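Local coordinates for putative uncharacterized protein PH0242 (PDB 3VU1) that is the C-terminal globular domain of an archaeal AglB-type oligosaccharyltransferase and carries a bound calcium ion, at residues 64-67 with 73-76; 67-72 with 98-103; 78-83 with 250-255; 123-128 with 212-217. All blocks are in the same frame, centred on the assembly; numbering follows the deposited sequence.

Contact 1: residues 64-67 with 73-76. With CA (calcium ion), chain C.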
loop_
_atom_site.group_PDB
_atom_site.type_symbol
_atom_site.label_atom_id
_atom_site.label_comp_id
_atom_site.label_asym_id
_atom_site.label_seq_id
_atom_site.Cartn_x
_atom_site.Cartn_y
_atom_site.Cartn_z
ATOM N N LEU A 64 2.864 -7.161 -5.162
ATOM C CA LEU A 64 3.108 -5.756 -5.473
ATOM C C LEU A 64 2.245 -5.299 -6.667
ATOM O O LEU A 64 1.674 -4.203 -6.637
ATOM C CB LEU A 64 4.596 -5.460 -5.717
ATOM C CG LEU A 64 5.514 -5.512 -4.485
ATOM C CD1 LEU A 64 6.949 -5.140 -4.850
ATOM C CD2 LEU A 64 5.034 -4.620 -3.356
ATOM N N ALA A 65 2.138 -6.126 -7.703
ATOM C CA ALA A 65 1.450 -5.682 -8.900
ATOM C C ALA A 65 -0.033 -5.664 -8.601
ATOM O O ALA A 65 -0.757 -4.827 -9.150
ATOM C CB ALA A 65 1.757 -6.559 -10.103
ATOM N N LEU A 66 -0.475 -6.567 -7.719
ATOM C CA LEU A 66 -1.883 -6.686 -7.407
ATOM C C LEU A 66 -2.283 -5.364 -6.756
ATOM O O LEU A 66 -3.250 -4.719 -7.157
ATOM C CB LEU A 66 -2.160 -7.868 -6.467
ATOM C CG LEU A 66 -3.642 -8.122 -6.088
ATOM C CD1 LEU A 66 -4.600 -8.161 -7.287
ATOM C CD2 LEU A 66 -3.803 -9.400 -5.287
ATOM N N PHE A 67 -1.501 -4.948 -5.768
ATOM C CA PHE A 67 -1.674 -3.621 -5.186
ATOM C C PHE A 67 -1.700 -2.494 -6.217
ATOM O O PHE A 67 -2.641 -1.723 -6.234
ATOM C CB PHE A 67 -0.583 -3.357 -4.158
ATOM C CG PHE A 67 -0.646 -2.003 -3.560
ATOM C CD1 PHE A 67 -1.779 -1.591 -2.854
ATOM C CD2 PHE A 67 0.432 -1.119 -3.703
ATOM C CE1 PHE A 67 -1.840 -0.321 -2.308
ATOM C CE2 PHE A 67 0.374 0.161 -3.146
ATOM C CZ PHE A 67 -0.770 0.561 -2.454
ATOM N N ASN A 73 -11.583 -3.567 -3.518
ATOM C CA ASN A 73 -11.401 -4.689 -2.597
ATOM C C ASN A 73 -10.252 -5.589 -2.953
ATOM O O ASN A 73 -9.458 -5.927 -2.078
ATOM C CB ASN A 73 -12.673 -5.532 -2.490
ATOM C CG ASN A 73 -13.677 -4.940 -1.538
ATOM O OD1 ASN A 73 -13.329 -4.186 -0.630
ATOM N ND2 ASN A 73 -14.930 -5.279 -1.735
ATOM N N ILE A 74 -10.177 -5.975 -4.230
ATOM C CA ILE A 74 -9.190 -6.931 -4.656
ATOM C C ILE A 74 -7.768 -6.408 -4.506
ATOM O O ILE A 74 -6.828 -7.209 -4.433
ATOM C CB ILE A 74 -9.422 -7.425 -6.094
ATOM C CG1 ILE A 74 -8.991 -8.887 -6.228
ATOM C CG2 ILE A 74 -8.698 -6.563 -7.127
ATOM C CD1 ILE A 74 -9.587 -9.497 -7.474
ATOM N N SER A 75 -7.609 -5.082 -4.448
ATOM C CA SER A 75 -6.270 -4.494 -4.383
ATOM C C SER A 75 -5.736 -4.449 -2.957
ATOM O O SER A 75 -4.593 -4.023 -2.720
ATOM C CB SER A 75 -6.264 -3.116 -5.011
ATOM O OG SER A 75 -6.732 -2.162 -4.078
ATOM N N GLU A 76 -6.557 -4.911 -2.018
ATOM C CA GLU A 76 -6.210 -4.843 -0.601
ATOM C C GLU A 76 -5.341 -6.013 -0.166
ATOM O O GLU A 76 -5.759 -6.986 0.423
ATOM C CB GLU A 76 -7.437 -4.691 0.292
ATOM C CG GLU A 76 -7.989 -3.270 0.335
ATOM C CD GLU A 76 -8.968 -3.047 1.488
ATOM O OE1 GLU A 76 -8.742 -3.592 2.607
ATOM O OE2 GLU A 76 -9.965 -2.307 1.282
HETATM CA CA CA C . -10.234 -1.813 3.732
#
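L66, near the end of helix 60-69, packs the end of its side chain against the main-chain oxygen of I74 in the loop that doubles back after the helix. From CB, which stands back from the loop, the chain runs with CG anti to the backbone N (chi1 -178°), and L66 CG lies 3.7 Å from I74 O. Beyond it the two methyls meet the same atom, L66 CD1 and CD2 lying 3.7 and 3.8 Å from I74 O, while L66 CD1 also meets I74 CG2 at 4.4 Å. One residue on, the F67 ring presents its edge to S75 O, which lies near the ring plane, 3.7 Å from F67 CD1. S75 CB rests near L66 O, and S75 OG is held by G72 O. No hydrogen bond links the two segments, whereas the loop is drawn into a turn of its own by E76 N to N73 O (3.1 Å). E76 points away from the helix, and its carboxylate clasps the calcium ion with both oxygens, OE1 at 2.6 Å and OE2 at 2.5 Å. The O atoms of A285 and H319 and OE1 of E322 complete this bidentate-carboxylate calcium site.

Contact 2: residues 67-72 with 98-103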
loop_
_atom_site.group_PDB
_atom_site.type_symbol
_atom_site.label_atom_id
_atom_site.label_comp_id
_atom_site.label_asym_id
_atom_site.label_seq_id
_atom_site.Cartn_x
_atom_site.Cartn_y
_atom_site.Cartn_z
ATOM N N PHE A 67 -1.501 -4.948 -5.768
ATOM C CA PHE A 67 -1.674 -3.621 -5.186
ATOM C C PHE A 67 -1.700 -2.494 -6.217
ATOM O O PHE A 67 -2.641 -1.723 -6.234
ATOM C CB PHE A 67 -0.583 -3.357 -4.158
ATOM C CG PHE A 67 -0.646 -2.003 -3.560
ATOM C CD1 PHE A 67 -1.779 -1.591 -2.854
ATOM C CD2 PHE A 67 0.432 -1.119 -3.703
ATOM C CE1 PHE A 67 -1.840 -0.321 -2.308
ATOM C CE2 PHE A 67 0.374 0.161 -3.146
ATOM C CZ PHE A 67 -0.770 0.561 -2.454
ATOM N N LEU A 68 -0.686 -2.408 -7.080
ATOM C CA LEU A 68 -0.485 -1.212 -7.911
ATOM C C LEU A 68 -1.480 -1.064 -9.044
ATOM O O LEU A 68 -1.903 0.042 -9.337
ATOM C CB LEU A 68 0.944 -1.143 -8.458
ATOM C CG LEU A 68 2.044 -0.900 -7.408
ATOM C CD1 LEU A 68 3.451 -1.232 -7.895
ATOM C CD2 LEU A 68 2.005 0.516 -6.887
ATOM N N ALA A 69 -1.840 -2.179 -9.672
ATOM C CA ALA A 69 -2.615 -2.176 -10.905
ATOM C C ALA A 69 -4.110 -2.202 -10.610
ATOM O O ALA A 69 -4.923 -2.097 -11.510
ATOM C CB ALA A 69 -2.227 -3.371 -11.785
ATOM N N ARG A 70 -4.496 -2.362 -9.358
ATOM C CA ARG A 70 -5.910 -2.541 -9.100
ATOM C C ARG A 70 -6.501 -1.529 -8.172
ATOM O O ARG A 70 -5.825 -0.623 -7.710
ATOM C CB ARG A 70 -6.195 -3.932 -8.585
ATOM C CG ARG A 70 -5.629 -4.966 -9.488
ATOM C CD ARG A 70 -6.488 -5.246 -10.713
ATOM N NE ARG A 70 -6.496 -6.704 -10.751
ATOM C CZ ARG A 70 -7.569 -7.468 -10.844
ATOM N NH1 ARG A 70 -8.752 -6.926 -11.035
ATOM N NH2 ARG A 70 -7.417 -8.789 -10.804
ATOM N N ASP A 71 -7.783 -1.708 -7.899
ATOM C CA ASP A 71 -8.593 -0.703 -7.265
ATOM C C ASP A 71 -9.522 -1.492 -6.382
ATOM O O ASP A 71 -9.788 -2.660 -6.657
ATOM C CB ASP A 71 -9.384 0.033 -8.343
ATOM C CG ASP A 71 -10.251 1.152 -7.785
ATOM O OD1 ASP A 71 -11.228 1.536 -8.496
ATOM O OD2 ASP A 71 -9.954 1.634 -6.657
ATOM N N GLY A 72 -9.980 -0.869 -5.302
ATOM C CA GLY A 72 -11.030 -1.438 -4.480
ATOM C C GLY A 72 -10.629 -2.664 -3.714
ATOM O O GLY A 72 -9.484 -2.797 -3.309
ATOM N N ASN A 98 2.636 -1.972 -18.255
ATOM C CA ASN A 98 2.067 -3.175 -18.868
ATOM C C ASN A 98 2.468 -4.412 -18.074
ATOM O O ASN A 98 1.623 -5.228 -17.728
ATOM C CB ASN A 98 2.500 -3.338 -20.322
ATOM C CG ASN A 98 1.640 -2.533 -21.290
ATOM O OD1 ASN A 98 1.344 -3.024 -22.383
ATOM N ND2 ASN A 98 1.228 -1.301 -20.908
ATOM N N ALA A 99 3.751 -4.522 -17.732
ATOM C CA ALA A 99 4.203 -5.672 -16.961
ATOM C C ALA A 99 3.456 -5.737 -15.643
ATOM O O ALA A 99 2.955 -6.823 -15.278
ATOM C CB ALA A 99 5.714 -5.656 -16.747
ATOM N N ILE A 100 3.407 -4.598 -14.934
ATOM C CA ILE A 100 2.753 -4.522 -13.640
ATOM C C ILE A 100 1.284 -4.861 -13.801
ATOM O O ILE A 100 0.746 -5.621 -13.007
ATOM C CB ILE A 100 2.881 -3.130 -12.992
ATOM C CG1 ILE A 100 4.371 -2.755 -12.816
ATOM C CG2 ILE A 100 2.126 -3.078 -11.655
ATOM C CD1 ILE A 100 4.626 -1.327 -12.377
ATOM N N SER A 101 0.632 -4.323 -14.826
ATOM C CA SER A 101 -0.780 -4.629 -15.045
ATOM C C SER A 101 -1.007 -6.120 -15.283
ATOM O O SER A 101 -1.942 -6.730 -14.703
ATOM C CB SER A 101 -1.343 -3.842 -16.205
ATOM O OG SER A 101 -1.254 -2.464 -15.931
ATOM N N TYR A 102 -0.153 -6.706 -16.127
ATOM C CA TYR A 102 -0.241 -8.139 -16.415
ATOM C C TYR A 102 -0.038 -8.936 -15.151
ATOM O O TYR A 102 -0.916 -9.711 -14.767
ATOM C CB TYR A 102 0.729 -8.592 -17.512
ATOM C CG TYR A 102 0.586 -10.063 -17.869
ATOM C CD1 TYR A 102 -0.645 -10.591 -18.242
ATOM C CD2 TYR A 102 1.684 -10.923 -17.840
ATOM C CE1 TYR A 102 -0.781 -11.914 -18.570
ATOM C CE2 TYR A 102 1.557 -12.256 -18.168
ATOM C CZ TYR A 102 0.317 -12.747 -18.532
ATOM O OH TYR A 102 0.165 -14.080 -18.874
ATOM N N LEU A 103 1.086 -8.708 -14.486
ATOM C CA LEU A 103 1.420 -9.469 -13.306
ATOM C C LEU A 103 0.428 -9.299 -12.169
ATOM O O LEU A 103 0.372 -10.161 -11.302
ATOM C CB LEU A 103 2.825 -9.152 -12.838
ATOM C CG LEU A 103 3.995 -9.546 -13.754
ATOM C CD1 LEU A 103 5.270 -8.881 -13.261
ATOM C CD2 LEU A 103 4.169 -11.062 -13.821
#
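I100 and L68 meet through a torsion of the isoleucine: with chi1 at -58°, CG1 lies anti to the carbonyl carbon, and the other branch, CG2, is turned to face helix 60-69. There I100 CG2 comes to 3.9 Å from L68 CB. L68 carries its own CG anti to its carbonyl carbon (chi1 -68°), and it is the base of this side chain that does the touching while the methyls lie farther from I100. A69 follows with its single methyl directed at the backbone of helix 97-103. A69 CB lies 3.8 Å from S101 CA and 3.9 Å from I100 O, so one small side chain fits against the helix surface itself, and the two backbones approach to 5.2 Å between A69 CA and S101 CA. Nothing polar joins the segments: S101 OG is bonded within its own helix to F97 O, and the seam is an apolar helix-to-helix contact of carbon against carbon and main chain. R70 turns to G104 O through NE and to E414 through NH2. I100 also packs on A65, one turn earlier in helix 60-69, and on W33, while L68 reaches F87 and I89 of strand 86-90; helix 97-103 and strand 86-90 thus both pack against the A65-A69 part of helix 60-69.

Contact 3: residues 78-83 with 250-255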
loop_
_atom_site.group_PDB
_atom_site.type_symbol
_atom_site.label_atom_id
_atom_site.label_comp_id
_atom_site.label_asym_id
_atom_site.label_seq_id
_atom_site.Cartn_x
_atom_site.Cartn_y
_atom_site.Cartn_z
ATOM N N ASP A 78 -2.280 -7.844 1.953
ATOM C CA ASP A 78 -1.930 -7.810 3.365
ATOM C C ASP A 78 -0.439 -7.498 3.594
ATOM O O ASP A 78 0.357 -8.348 4.054
ATOM C CB ASP A 78 -2.431 -9.058 4.102
ATOM C CG ASP A 78 -2.037 -9.068 5.587
ATOM O OD1 ASP A 78 -1.936 -8.004 6.221
ATOM O OD2 ASP A 78 -1.818 -10.157 6.136
ATOM N N PHE A 79 -0.077 -6.247 3.313
ATOM C CA PHE A 79 1.311 -5.794 3.547
ATOM C C PHE A 79 1.794 -5.926 4.994
ATOM O O PHE A 79 3.017 -5.994 5.235
ATOM C CB PHE A 79 1.524 -4.355 3.083
ATOM C CG PHE A 79 1.492 -4.180 1.598
ATOM C CD1 PHE A 79 0.705 -3.175 1.022
ATOM C CD2 PHE A 79 2.257 -5.000 0.767
ATOM C CE1 PHE A 79 0.690 -2.991 -0.357
ATOM C CE2 PHE A 79 2.244 -4.815 -0.601
ATOM C CZ PHE A 79 1.461 -3.820 -1.166
ATOM N N GLU A 80 0.858 -5.938 5.947
ATOM C CA GLU A 80 1.241 -6.063 7.347
ATOM C C GLU A 80 2.018 -7.365 7.600
ATOM O O GLU A 80 3.014 -7.359 8.316
ATOM C CB GLU A 80 0.040 -5.929 8.296
ATOM C CG GLU A 80 0.367 -6.212 9.767
ATOM C CD GLU A 80 1.438 -5.284 10.356
ATOM O OE1 GLU A 80 1.729 -5.374 11.587
ATOM O OE2 GLU A 80 1.989 -4.453 9.591
ATOM N N SER A 81 1.580 -8.463 6.987
ATOM C CA SER A 81 2.256 -9.731 7.179
ATOM C C SER A 81 3.720 -9.657 6.743
ATOM O O SER A 81 4.534 -10.413 7.232
ATOM C CB SER A 81 1.541 -10.858 6.445
ATOM O OG SER A 81 1.751 -10.707 5.071
ATOM N N TRP A 82 4.057 -8.721 5.860
ATOM C CA TRP A 82 5.465 -8.477 5.512
ATOM C C TRP A 82 6.166 -7.526 6.417
ATOM O O TRP A 82 7.337 -7.261 6.175
ATOM C CB TRP A 82 5.653 -7.969 4.075
ATOM C CG TRP A 82 5.051 -8.799 2.963
ATOM C CD1 TRP A 82 4.514 -10.084 3.033
ATOM C CD2 TRP A 82 4.923 -8.410 1.556
ATOM N NE1 TRP A 82 4.050 -10.490 1.807
ATOM C CE2 TRP A 82 4.273 -9.528 0.876
ATOM C CE3 TRP A 82 5.272 -7.293 0.824
ATOM C CZ2 TRP A 82 4.008 -9.503 -0.483
ATOM C CZ3 TRP A 82 4.994 -7.276 -0.543
ATOM C CH2 TRP A 82 4.375 -8.354 -1.175
ATOM N N GLU A 83 5.478 -6.997 7.437
ATOM C CA GLU A 83 6.003 -5.932 8.324
ATOM C C GLU A 83 6.378 -4.665 7.569
ATOM O O GLU A 83 7.306 -3.932 7.976
ATOM C CB GLU A 83 7.225 -6.393 9.096
ATOM C CG GLU A 83 6.941 -7.084 10.404
ATOM C CD GLU A 83 8.120 -7.926 10.857
ATOM O OE1 GLU A 83 9.151 -7.316 11.236
ATOM O OE2 GLU A 83 8.019 -9.187 10.820
ATOM N N PHE A 250 3.211 3.263 5.447
ATOM C CA PHE A 250 2.067 2.375 5.446
ATOM C C PHE A 250 1.515 2.294 6.841
ATOM O O PHE A 250 2.258 2.032 7.793
ATOM C CB PHE A 250 2.453 0.999 4.953
ATOM C CG PHE A 250 1.335 -0.010 4.978
ATOM C CD1 PHE A 250 0.208 0.143 4.160
ATOM C CD2 PHE A 250 1.430 -1.154 5.792
ATOM C CE1 PHE A 250 -0.798 -0.815 4.162
ATOM C CE2 PHE A 250 0.417 -2.097 5.809
ATOM C CZ PHE A 250 -0.685 -1.935 4.986
ATOM N N ARG A 251 0.208 2.552 6.947
ATOM C CA ARG A 251 -0.522 2.371 8.185
ATOM C C ARG A 251 -1.664 1.461 7.871
ATOM O O ARG A 251 -2.648 1.880 7.243
ATOM C CB ARG A 251 -1.034 3.695 8.687
ATOM C CG ARG A 251 0.062 4.650 9.101
ATOM C CD ARG A 251 -0.510 6.036 9.203
ATOM N NE ARG A 251 0.434 6.957 9.810
ATOM C CZ ARG A 251 0.195 8.253 9.989
ATOM N NH1 ARG A 251 -0.969 8.780 9.626
ATOM N NH2 ARG A 251 1.113 9.004 10.567
ATOM N N PRO A 252 -1.530 0.192 8.259
ATOM C CA PRO A 252 -2.577 -0.798 7.932
ATOM C C PRO A 252 -3.940 -0.437 8.565
ATOM O O PRO A 252 -4.988 -0.684 7.949
ATOM C CB PRO A 252 -2.024 -2.120 8.478
ATOM C CG PRO A 252 -0.948 -1.736 9.463
ATOM C CD PRO A 252 -0.429 -0.370 9.069
ATOM N N PHE A 253 -3.928 0.160 9.755
ATOM C CA PHE A 253 -5.178 0.631 10.394
ATOM C C PHE A 253 -5.176 2.145 10.586
ATOM O O PHE A 253 -4.418 2.692 11.367
ATOM C CB PHE A 253 -5.426 -0.101 11.719
ATOM C CG PHE A 253 -5.273 -1.576 11.594
ATOM C CD1 PHE A 253 -4.161 -2.227 12.143
ATOM C CD2 PHE A 253 -6.202 -2.322 10.863
ATOM C CE1 PHE A 253 -4.005 -3.606 12.002
ATOM C CE2 PHE A 253 -6.035 -3.688 10.702
ATOM C CZ PHE A 253 -4.932 -4.330 11.272
ATOM N N ALA A 254 -6.033 2.816 9.848
ATOM C CA ALA A 254 -5.994 4.261 9.830
ATOM C C ALA A 254 -7.392 4.881 9.920
ATOM O O ALA A 254 -8.423 4.221 9.644
ATOM C CB ALA A 254 -5.294 4.741 8.579
ATOM N N ILE A 255 -7.400 6.155 10.305
ATOM C CA ILE A 255 -8.613 6.939 10.379
ATOM C C ILE A 255 -8.556 7.940 9.238
ATOM O O ILE A 255 -7.613 8.724 9.148
ATOM C CB ILE A 255 -8.720 7.663 11.740
ATOM C CG1 ILE A 255 -8.983 6.638 12.833
ATOM C CG2 ILE A 255 -9.787 8.751 11.677
ATOM C CD1 ILE A 255 -8.845 7.161 14.243
#
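F250 receives the edge of F79 on one face of its ring, in a T-shaped aromatic pair where the last residue of strand 245-250 passes into strand 253-262 of a four-stranded antiparallel sheet of the Peripheral 1 region. The ring planes stand at 89° and the centroids are 5.8 Å apart. With CG anti to the backbone N (chi1 177°), F250 swings its ring across to the turn at 79-81, where F79 CB forms a CH-pi contact over the same face, 4.1 Å from the centroid of the F250 ring. R251 turns the other way, to E249. P252 then folds back so that its own N lies over the opposite face of the F250 ring, which is thereby clamped between F79 and the proline. Farther out on the proline, P252 CG approaches E80 OE2 at 4.0 Å; this carboxylate is engaged at its other oxygen, OE1, by Y481 OH and K479. The F253 ring carries P252 CB over one face and meets Y481 edge to face. The 78-83 turn that supplies F79 and E80 is tied up by its own bonds: D78 O accepts both S81 N and S81 OG, the hydroxyl S81 OG lying 2.9 Å from D78 O and nearly in line with the carbonyl, at a C=O...donor angle of 168°.

Contact 4: residues 123-128 with 212-217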
loop_
_atom_site.group_PDB
_atom_site.type_symbol
_atom_site.label_atom_id
_atom_site.label_comp_id
_atom_site.label_asym_id
_atom_site.label_seq_id
_atom_site.Cartn_x
_atom_site.Cartn_y
_atom_site.Cartn_z
ATOM N N THR A 123 -1.341 0.115 -24.736
ATOM C CA THR A 123 -0.520 0.973 -23.885
ATOM C C THR A 123 -1.280 1.289 -22.616
ATOM O O THR A 123 -2.301 1.979 -22.681
ATOM C CB THR A 123 -0.138 2.286 -24.590
ATOM O OG1 THR A 123 0.622 1.962 -25.754
ATOM C CG2 THR A 123 0.732 3.170 -23.661
ATOM N N THR A 124 -0.810 0.802 -21.470
ATOM C CA THR A 124 -1.607 0.985 -20.250
ATOM C C THR A 124 -1.605 2.411 -19.677
ATOM O O THR A 124 -2.635 2.877 -19.165
ATOM C CB THR A 124 -1.279 -0.046 -19.155
ATOM O OG1 THR A 124 0.133 -0.042 -18.907
ATOM C CG2 THR A 124 -1.746 -1.461 -19.592
ATOM N N ILE A 125 -0.458 3.092 -19.783
ATOM C CA ILE A 125 -0.262 4.440 -19.248
ATOM C C ILE A 125 0.712 5.248 -20.109
ATOM O O ILE A 125 1.817 4.831 -20.377
ATOM C CB ILE A 125 0.247 4.448 -17.778
ATOM C CG1 ILE A 125 -0.571 3.507 -16.920
ATOM C CG2 ILE A 125 0.168 5.858 -17.186
ATOM C CD1 ILE A 125 -0.433 3.773 -15.443
ATOM N N LEU A 126 0.275 6.423 -20.513
ATOM C CA LEU A 126 1.092 7.357 -21.224
ATOM C C LEU A 126 0.951 8.703 -20.511
ATOM O O LEU A 126 -0.135 9.043 -20.010
ATOM C CB LEU A 126 0.574 7.469 -22.631
ATOM C CG LEU A 126 1.562 7.572 -23.778
ATOM C CD1 LEU A 126 2.753 6.639 -23.609
ATOM C CD2 LEU A 126 0.773 7.194 -25.018
ATOM N N LEU A 127 2.056 9.446 -20.444
ATOM C CA LEU A 127 2.093 10.734 -19.770
ATOM C C LEU A 127 2.284 11.882 -20.751
ATOM O O LEU A 127 3.073 11.802 -21.715
ATOM C CB LEU A 127 3.189 10.774 -18.715
ATOM C CG LEU A 127 2.930 9.854 -17.542
ATOM C CD1 LEU A 127 3.979 10.111 -16.477
ATOM C CD2 LEU A 127 1.515 10.023 -16.981
ATOM N N THR A 128 1.552 12.958 -20.513
ATOM C CA THR A 128 1.765 14.152 -21.295
ATOM C C THR A 128 2.099 15.309 -20.371
ATOM O O THR A 128 1.684 15.328 -19.218
ATOM C CB THR A 128 0.577 14.450 -22.231
ATOM O OG1 THR A 128 -0.622 14.589 -21.462
ATOM C CG2 THR A 128 0.414 13.332 -23.289
ATOM N N ASN A 212 -4.455 1.775 -8.120
ATOM C CA ASN A 212 -3.766 2.434 -7.029
ATOM C C ASN A 212 -2.494 3.199 -7.428
ATOM O O ASN A 212 -2.171 4.219 -6.820
ATOM C CB ASN A 212 -3.446 1.417 -5.955
ATOM C CG ASN A 212 -4.688 0.919 -5.231
ATOM O OD1 ASN A 212 -5.689 1.618 -5.133
ATOM N ND2 ASN A 212 -4.634 -0.312 -4.745
ATOM N N PHE A 213 -1.749 2.712 -8.422
ATOM C CA PHE A 213 -0.570 3.438 -8.865
ATOM C C PHE A 213 -0.927 4.838 -9.393
ATOM O O PHE A 213 -0.280 5.820 -9.048
ATOM C CB PHE A 213 0.162 2.672 -9.949
ATOM C CG PHE A 213 1.292 3.446 -10.580
ATOM C CD1 PHE A 213 1.199 3.897 -11.893
ATOM C CD2 PHE A 213 2.441 3.716 -9.877
ATOM C CE1 PHE A 213 2.235 4.605 -12.497
ATOM C CE2 PHE A 213 3.495 4.423 -10.470
ATOM C CZ PHE A 213 3.395 4.870 -11.774
ATOM N N VAL A 214 -1.947 4.904 -10.246
ATOM C CA VAL A 214 -2.435 6.159 -10.778
ATOM C C VAL A 214 -2.803 7.111 -9.634
ATOM O O VAL A 214 -2.444 8.283 -9.685
ATOM C CB VAL A 214 -3.641 5.918 -11.709
ATOM C CG1 VAL A 214 -4.404 7.201 -11.928
ATOM C CG2 VAL A 214 -3.190 5.357 -13.050
ATOM N N LYS A 215 -3.481 6.607 -8.594
ATOM C CA LYS A 215 -3.853 7.425 -7.446
ATOM C C LYS A 215 -2.634 7.960 -6.720
ATOM O O LYS A 215 -2.563 9.147 -6.439
ATOM C CB LYS A 215 -4.694 6.650 -6.418
ATOM C CG LYS A 215 -6.037 6.080 -6.852
ATOM C CD LYS A 215 -6.709 5.456 -5.615
ATOM C CE LYS A 215 -7.933 4.617 -5.955
ATOM N NZ LYS A 215 -7.645 3.306 -6.623
ATOM N N LEU A 216 -1.696 7.083 -6.383
ATOM C CA LEU A 216 -0.574 7.451 -5.525
ATOM C C LEU A 216 0.585 8.115 -6.265
ATOM O O LEU A 216 1.334 8.873 -5.658
ATOM C CB LEU A 216 -0.044 6.234 -4.761
ATOM C CG LEU A 216 -0.980 5.497 -3.778
ATOM C CD1 LEU A 216 -0.350 4.180 -3.339
ATOM C CD2 LEU A 216 -1.376 6.333 -2.566
ATOM N N ALA A 217 0.749 7.814 -7.554
ATOM C CA ALA A 217 1.787 8.460 -8.372
ATOM C C ALA A 217 1.422 9.910 -8.723
ATOM O O ALA A 217 2.287 10.780 -8.763
ATOM C CB ALA A 217 2.048 7.670 -9.651
#
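The F213 ring turns its edge to I125: I125 CD1 lies in the ring plane, 3.9 Å from F213 CD1 and 4.1 Å from F213 CE1. One face of the same ring is covered by A217 CB, a turn later in the helix and 3.6 Å above the plane, offset toward the rim. F97 also meets this ring, with planes at about 25°. The contact is the packing of a helix against a beta-sheet strand, here helix 212-218 against strand 125-130 of the mixed sheet belonging to the insert region. A single methyl carries it, since I125 CD1 also touches V214 CG2 at 4.0 Å and so settles between two consecutive side chains of the helix. I125 reaches that far because CG1 is anti to the carbonyl carbon (chi1 -48°) and the chain then runs on extended to CD1. I125 also touches W94 of a loop and F97 of helix 97-103, so the strand end and that helix share one buried apolar cluster. There is no hydrogen bond across the two segments. Within the helix, K215 turns its end toward N212, and its ammonium is also bonded by T210 O and the carboxylate of D71. K215 NZ donates to N212 OD1 at 3.0 Å, 26° out of the carbonyl plane.

Contacts 1 and 2 follow each other along helix 60-69, share F67 and lie about 7 Å apart between centres. Contact 3 is about 13 Å from contact 1, joined to it by the edge-to-face meeting of F67 and F79. Contact 4 lies about 11 Å from contact 2, tied to it by main-chain hydrogen bonds. Contacts 3 and 4 do not touch, their centres about 23 Å apart. Along the chain, contact 1 closes before contact 3 opens, the segments of contacts 2 and 3 alternate, and both segments of contact 4 fall between those of contact 3. Helix 60-69 lies between the insert-region and Peripheral 1 sides, touching contact 3 through F67 and contact 4 through L68.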